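Local coordinates for microbial serine proteinases; subtilisin (Bacillus subtilis, PDB 2GKO), which hydrolyses peptide bonds as a cold-adapted, calcium-loaded serine endopeptidase of the subtilase family, at residues A31-G36 against A116-H121; S87-V92 against A232-W237; G159-A164 against V272-E277. One frame throughout, in Å; residues are numbered along the deposited sequence.

From the N terminus, segment 31-36 on strand 29-34 comes first, and interaction 1 closes an intervening run of 79 residues when helix 112-129 packs on that strand. Segment 87-92 falls inside this run, but its partner 232-237 comes much later, so interaction 2 crosses interaction 1; it joins the loop after helix 71-80 to the hairpin strand 233-236. Interaction 3 opens at 159-164, after interaction 1 has closed, and ends at 272-277, crossing interaction 2 as well. Interactions 1 and 3 are thus in series; their centres, about 17 Å apart, lie on opposite faces of one mainly parallel sheet.

Interaction 1 (A31-G36 against A116-H121); sequences AVLDTG and AEAIRH
Leu33 meets Ala118 and Ile119 through aliphatic carbons alone, so the junction itself has no ring face or edge; the flat groups of the two segments are engaged in other directions, the side chain of Asp34 against His71 and the imidazole of His121 against the ring of Phe60, with planes about 45° apart. At the interface the CD2 branch of Leu33 does most of the touching: it lies 3.6 Å from Ile119 CG1 and 3.9 Å from Ala118 CB. Its parent carbon follows close behind, Leu33 CG being 4.1 Å from Ala118 CB. Leu33 CG stands opposite the carbonyl carbon and beside the backbone N (chi1 -83°), and from there CD2 reaches over the small Ala118 to Ile119, whose side chain it crosses at about a right angle. The backbones are nearest where the CA atoms of Leu33 and Ala118 lie 7.3 Å apart. All three residues are buried; beyond them Ile119 also packs on Ala151 and Ala155 of helix 146-157. One residue on, Asp34 OD1 accepts a bent bond from Thr35 N with its anti lone pair (2.8 Å, 143° at the hydrogen), which helps to orient Asp34. Helix 112-129 links strands 97-102 and 133-137, which flank strand 29-34 in parallel, so Leu33 packs beneath a beta-alpha-beta crossover, next to Asp34, probably the aspartate of the subtilisin catalytic triad.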
# COMPACT_ATOMS: atom_id res chain seq x y z
N ALA A 31 -2.53 5.24 -7.07
CA ALA A 31 -2.55 4.33 -8.16
C ALA A 31 -2.38 2.91 -7.64
O ALA A 31 -1.29 2.50 -7.23
CB ALA A 31 -1.46 4.68 -9.19
N VAL A 32 -3.47 2.17 -7.66
CA VAL A 32 -3.49 0.81 -7.20
C VAL A 32 -3.24 -0.08 -8.39
O VAL A 32 -4.11 -0.25 -9.27
CB VAL A 32 -4.83 0.49 -6.50
CG1 VAL A 32 -4.87 -0.96 -6.12
CG2 VAL A 32 -5.01 1.39 -5.26
N LEU A 33 -2.03 -0.63 -8.44
CA LEU A 33 -1.59 -1.50 -9.54
C LEU A 33 -1.82 -2.91 -9.07
O LEU A 33 -1.13 -3.41 -8.19
CB LEU A 33 -0.12 -1.24 -9.87
CG LEU A 33 0.14 -0.06 -10.80
CD1 LEU A 33 -0.40 1.27 -10.28
CD2 LEU A 33 1.67 0.03 -11.00
N ASP A 34 -2.82 -3.56 -9.63
CA ASP A 34 -3.33 -4.80 -9.01
C ASP A 34 -4.25 -5.54 -9.98
O ASP A 34 -4.14 -5.36 -11.19
CB ASP A 34 -4.01 -4.42 -7.66
CG ASP A 34 -3.89 -5.50 -6.61
OD1 ASP A 34 -4.33 -6.67 -6.88
OD2 ASP A 34 -3.39 -5.28 -5.49
N THR A 35 -5.20 -6.35 -9.48
CA THR A 35 -6.09 -7.15 -10.30
C THR A 35 -7.24 -6.36 -10.90
O THR A 35 -8.10 -6.95 -11.52
CB THR A 35 -6.68 -8.31 -9.48
OG1 THR A 35 -7.45 -7.81 -8.37
CG2 THR A 35 -5.58 -9.16 -8.88
N GLY A 36 -7.23 -5.04 -10.70
CA GLY A 36 -8.30 -4.14 -11.11
C GLY A 36 -9.05 -3.70 -9.88
O GLY A 36 -8.66 -4.04 -8.77
N ALA A 116 5.37 -3.00 -15.37
CA ALA A 116 6.33 -1.94 -15.69
C ALA A 116 5.69 -0.82 -16.52
O ALA A 116 5.93 0.34 -16.26
CB ALA A 116 7.55 -2.54 -16.41
N GLU A 117 4.85 -1.17 -17.49
CA GLU A 117 4.17 -0.19 -18.31
C GLU A 117 3.27 0.69 -17.45
O GLU A 117 3.20 1.90 -17.61
CB GLU A 117 3.37 -0.87 -19.41
CG GLU A 117 2.68 0.07 -20.38
CD GLU A 117 3.64 0.81 -21.30
OE1 GLU A 117 4.87 0.57 -21.26
OE2 GLU A 117 3.14 1.68 -22.05
N ALA A 118 2.58 0.06 -16.50
CA ALA A 118 1.70 0.81 -15.61
C ALA A 118 2.44 1.75 -14.66
O ALA A 118 1.98 2.87 -14.41
CB ALA A 118 0.83 -0.16 -14.81
N ILE A 119 3.58 1.30 -14.14
CA ILE A 119 4.40 2.14 -13.28
C ILE A 119 4.86 3.35 -14.08
O ILE A 119 4.76 4.47 -13.63
CB ILE A 119 5.62 1.37 -12.73
CG1 ILE A 119 5.18 0.22 -11.80
CG2 ILE A 119 6.53 2.31 -11.95
CD1 ILE A 119 6.28 -0.75 -11.55
N ARG A 120 5.40 3.11 -15.28
CA ARG A 120 5.83 4.22 -16.11
C ARG A 120 4.69 5.17 -16.44
O ARG A 120 4.88 6.37 -16.41
CB ARG A 120 6.49 3.73 -17.39
CG ARG A 120 7.82 3.00 -17.15
CD ARG A 120 8.44 2.48 -18.42
NE ARG A 120 8.59 3.58 -19.36
CZ ARG A 120 9.64 4.39 -19.42
NH1 ARG A 120 9.64 5.39 -20.31
NH2 ARG A 120 10.71 4.22 -18.62
N HIS A 121 3.53 4.62 -16.77
CA HIS A 121 2.37 5.44 -17.11
C HIS A 121 1.95 6.34 -15.95
O HIS A 121 1.64 7.51 -16.14
CB HIS A 121 1.21 4.59 -17.60
CG HIS A 121 0.05 5.40 -18.08
ND1 HIS A 121 0.15 6.28 -19.15
CD2 HIS A 121 -1.21 5.55 -17.60
CE1 HIS A 121 -1.01 6.88 -19.33
NE2 HIS A 121 -1.85 6.46 -18.41

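Interaction 2 (S87-V92 against A232-W237); sequences SGVYGV and AVYSTW
The two-stranded antiparallel hairpin of strands 233-236 and 242-245 receives Val89 from the loop that follows helix 71-80. Val89 divides its methyls between two residues of strand 233-236. Val89 CG1 lies 3.6 Å from Thr236 CG2, a methyl-to-methyl contact, while Val89 CG2 sits 4.0 Å from Tyr234 CD2, at the edge of the ring and near its plane. Val89 CG1 lies between the backbone N and carbonyl carbon (chi1 79°), which leaves CG2 opposite the N, so the two methyls reach the residues before and after Ser235, the residue nearest by backbone (Val89 CA to Ser235 CA, 6.9 Å). The ring of Tyr234 is held from other sides: the ring of Tyr242 meets it with planes about 5° apart, and the OH of Tyr234 is hydrogen-bonded to Ser3 N. Thr236 OG1 is likewise engaged, with the carbonyl of Thr73, and Ser235 OG with that of His74, so this strand is also tied to helix 71-80. Within the subtilase fold the contact is apolar packing between the hairpin and the loop leading into strand 97-102; the Thr236 side chain is about 12 Å from the bound phenylmethanesulfonic acid, probably the remnant of a sulfonyl inhibitor in the active site.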
# COMPACT_ATOMS: atom_id res chain seq x y z
N SER A 87 -22.98 4.20 5.53
CA SER A 87 -23.05 2.85 6.11
C SER A 87 -21.96 1.89 5.63
O SER A 87 -21.93 0.74 6.04
CB SER A 87 -24.40 2.22 5.75
OG SER A 87 -25.43 2.99 6.36
N GLY A 88 -21.10 2.35 4.74
CA GLY A 88 -20.04 1.49 4.23
C GLY A 88 -18.75 1.54 5.01
O GLY A 88 -18.66 2.14 6.09
N VAL A 89 -17.72 0.91 4.44
CA VAL A 89 -16.41 0.87 5.04
C VAL A 89 -15.56 2.10 4.65
O VAL A 89 -15.73 2.66 3.57
CB VAL A 89 -15.67 -0.47 4.68
CG1 VAL A 89 -15.08 -0.43 3.27
CG2 VAL A 89 -14.60 -0.79 5.71
N TYR A 90 -14.68 2.50 5.56
CA TYR A 90 -13.78 3.62 5.41
C TYR A 90 -12.35 3.10 5.31
O TYR A 90 -11.96 2.18 6.05
CB TYR A 90 -13.87 4.55 6.62
CG TYR A 90 -15.11 5.41 6.65
CD1 TYR A 90 -16.26 4.97 7.30
CD2 TYR A 90 -15.12 6.65 6.04
CE1 TYR A 90 -17.41 5.79 7.33
CE2 TYR A 90 -16.26 7.45 6.06
CZ TYR A 90 -17.38 7.02 6.70
OH TYR A 90 -18.49 7.86 6.70
N GLY A 91 -11.60 3.69 4.39
CA GLY A 91 -10.17 3.50 4.33
C GLY A 91 -9.44 4.70 4.89
O GLY A 91 -10.03 5.65 5.43
N VAL A 92 -8.13 4.66 4.76
CA VAL A 92 -7.28 5.60 5.47
C VAL A 92 -7.43 7.03 4.93
O VAL A 92 -7.44 8.00 5.71
CB VAL A 92 -5.78 5.15 5.43
CG1 VAL A 92 -4.90 6.18 6.07
CG2 VAL A 92 -5.58 3.80 6.11
N ALA A 232 -6.04 -10.28 8.94
CA ALA A 232 -7.48 -10.23 9.19
C ALA A 232 -8.08 -8.87 8.91
O ALA A 232 -8.78 -8.30 9.76
CB ALA A 232 -7.76 -10.67 10.61
N VAL A 233 -7.80 -8.37 7.70
CA VAL A 233 -8.23 -7.03 7.26
C VAL A 233 -9.52 -7.12 6.44
O VAL A 233 -9.58 -7.78 5.40
CB VAL A 233 -7.12 -6.33 6.44
CG1 VAL A 233 -7.61 -5.02 5.84
CG2 VAL A 233 -5.91 -6.10 7.30
N TYR A 234 -10.56 -6.46 6.94
CA TYR A 234 -11.86 -6.40 6.29
C TYR A 234 -11.81 -5.21 5.36
O TYR A 234 -11.39 -4.12 5.75
CB TYR A 234 -12.96 -6.18 7.36
CG TYR A 234 -14.37 -5.99 6.88
CD1 TYR A 234 -15.21 -7.07 6.73
CD2 TYR A 234 -14.88 -4.72 6.63
CE1 TYR A 234 -16.53 -6.90 6.35
CE2 TYR A 234 -16.20 -4.54 6.22
CZ TYR A 234 -17.02 -5.63 6.10
OH TYR A 234 -18.34 -5.50 5.69
N SER A 235 -12.27 -5.41 4.14
CA SER A 235 -12.33 -4.34 3.15
C SER A 235 -13.29 -4.71 2.06
O SER A 235 -13.96 -5.73 2.11
CB SER A 235 -10.92 -4.07 2.56
OG SER A 235 -10.87 -2.89 1.75
N THR A 236 -13.40 -3.82 1.08
CA THR A 236 -14.23 -4.00 -0.10
C THR A 236 -13.79 -5.19 -0.96
O THR A 236 -12.61 -5.60 -0.95
CB THR A 236 -14.18 -2.68 -0.90
OG1 THR A 236 -12.82 -2.25 -1.07
CG2 THR A 236 -14.86 -1.54 -0.14
N TRP A 237 -14.73 -5.77 -1.71
CA TRP A 237 -14.44 -6.92 -2.58
C TRP A 237 -15.04 -6.71 -3.96
O TRP A 237 -15.93 -5.85 -4.14
CB TRP A 237 -14.95 -8.21 -1.96
CG TRP A 237 -14.31 -9.49 -2.42
CD1 TRP A 237 -14.93 -10.54 -3.00
CD2 TRP A 237 -12.94 -9.88 -2.24
NE1 TRP A 237 -14.03 -11.55 -3.24
CE2 TRP A 237 -12.81 -11.18 -2.77
CE3 TRP A 237 -11.80 -9.25 -1.73
CZ2 TRP A 237 -11.60 -11.86 -2.79
CZ3 TRP A 237 -10.61 -9.94 -1.73
CH2 TRP A 237 -10.53 -11.23 -2.26

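Interaction 3 (G159-A164 against V272-E277); sequences GVLIIA and VDVRGE
Arg275 touches Leu161 with the first atom of its side chain: CB lies 3.9 Å from Leu161 CD1. Beyond CB the chain runs straight, with CG opposite the backbone N (chi1 -176°) and the following torsions also extended, which carries the guanidinium group clear of Leu161, while the side chain packs on Val186 of the neighbouring strand. At the tip every nitrogen is used: NE forms a salt bridge with Glu225 OE2, NH1 a hydrogen bond with Tyr156 OH, and NH2 one with the carbonyl O of Val183. Val183 belongs to the same loop as the sodium ligands Gly180, Leu182 and Ala185, and the ion is about 5 Å from the arginine side chain; the carboxylate of Glu225 probably helps to offset the buried charge.

The other half of the contact is the second branch of the leucine. Leu161 CD2 meets Val274 CG1 at 3.9 Å, so the two methyls of Leu161 separate, one to each of two successive residues of the helix. The fork is pointed there by a CG placed opposite the backbone N (chi1 -177°), and the backbones come nearest at the CA atoms of Leu161 and Arg275, 7.3 Å apart. Leu161 and Val274 are buried further by helix 248-265, through Ala259 and Trp263 respectively.

Just before the strand, Gly159 ends helix 146-157 with a Schellman motif at positive phi (101°). Val160 and Ile162 pack against that helix, whereas Leu161 turns to helices 248-265 and 271-283. This division of neighbouring residues between helices on opposite faces of a parallel strand is characteristic of the three-layer alpha/beta/alpha core of subtilases.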
# COMPACT_ATOMS: atom_id res chain seq x y z
N GLY A 159 8.91 11.85 -9.35
CA GLY A 159 8.29 12.38 -8.16
C GLY A 159 7.19 11.51 -7.57
O GLY A 159 6.50 11.93 -6.63
N VAL A 160 7.00 10.32 -8.12
CA VAL A 160 5.99 9.38 -7.65
C VAL A 160 6.51 8.67 -6.40
O VAL A 160 7.68 8.28 -6.34
CB VAL A 160 5.62 8.35 -8.76
CG1 VAL A 160 4.63 7.31 -8.26
CG2 VAL A 160 5.09 9.06 -9.98
N LEU A 161 5.67 8.56 -5.38
CA LEU A 161 5.97 7.77 -4.19
C LEU A 161 5.48 6.34 -4.42
O LEU A 161 4.34 6.14 -4.80
CB LEU A 161 5.31 8.35 -2.97
CG LEU A 161 5.61 7.64 -1.64
CD1 LEU A 161 7.09 7.66 -1.30
CD2 LEU A 161 4.83 8.30 -0.55
N ILE A 162 6.35 5.36 -4.22
CA ILE A 162 6.01 3.96 -4.46
C ILE A 162 5.98 3.18 -3.15
O ILE A 162 6.96 3.11 -2.45
CB ILE A 162 6.99 3.30 -5.45
CG1 ILE A 162 6.93 4.00 -6.82
CG2 ILE A 162 6.67 1.84 -5.59
CD1 ILE A 162 8.08 4.88 -7.12
N ILE A 163 4.82 2.62 -2.84
CA ILE A 163 4.61 1.79 -1.65
C ILE A 163 4.35 0.37 -2.12
O ILE A 163 3.61 0.17 -3.07
CB ILE A 163 3.39 2.29 -0.81
CG1 ILE A 163 3.42 3.82 -0.61
CG2 ILE A 163 3.29 1.53 0.53
CD1 ILE A 163 4.60 4.32 0.13
N ALA A 164 4.95 -0.61 -1.46
CA ALA A 164 4.78 -2.01 -1.84
C ALA A 164 4.75 -2.94 -0.65
O ALA A 164 5.35 -2.69 0.38
CB ALA A 164 5.91 -2.43 -2.77
N VAL A 272 10.09 12.33 -1.81
CA VAL A 272 11.16 12.10 -0.84
C VAL A 272 10.80 12.69 0.53
O VAL A 272 11.02 12.05 1.57
CB VAL A 272 12.53 12.62 -1.39
CG1 VAL A 272 13.63 12.42 -0.37
CG2 VAL A 272 12.89 11.94 -2.72
N ASP A 273 10.22 13.90 0.53
CA ASP A 273 9.72 14.51 1.76
C ASP A 273 8.66 13.68 2.48
O ASP A 273 8.69 13.53 3.69
CB ASP A 273 9.08 15.87 1.48
CG ASP A 273 10.05 16.91 0.95
OD1 ASP A 273 11.28 16.86 1.26
OD2 ASP A 273 9.65 17.82 0.20
N VAL A 274 7.70 13.15 1.72
CA VAL A 274 6.60 12.41 2.30
C VAL A 274 7.10 11.07 2.82
O VAL A 274 6.70 10.65 3.89
CB VAL A 274 5.45 12.21 1.28
CG1 VAL A 274 4.36 11.29 1.84
CG2 VAL A 274 4.88 13.57 0.87
N ARG A 275 8.01 10.46 2.07
CA ARG A 275 8.66 9.22 2.48
C ARG A 275 9.41 9.43 3.80
O ARG A 275 9.38 8.59 4.67
CB ARG A 275 9.62 8.78 1.40
CG ARG A 275 10.28 7.45 1.68
CD ARG A 275 11.19 7.01 0.60
NE ARG A 275 11.63 5.62 0.80
CZ ARG A 275 12.41 4.95 -0.03
NH1 ARG A 275 12.83 5.49 -1.17
NH2 ARG A 275 12.71 3.69 0.23
N GLY A 276 10.09 10.57 3.91
CA GLY A 276 10.81 10.92 5.12
C GLY A 276 9.88 11.12 6.29
O GLY A 276 10.22 10.75 7.42
N GLU A 277 8.70 11.70 6.05
CA GLU A 277 7.70 11.85 7.09
C GLU A 277 7.17 10.49 7.55
O GLU A 277 6.99 10.27 8.73
CB GLU A 277 6.56 12.78 6.65
CG GLU A 277 5.46 13.02 7.69
CD GLU A 277 5.95 13.74 8.94
OE1 GLU A 277 7.03 14.37 8.88
OE2 GLU A 277 5.22 13.67 9.95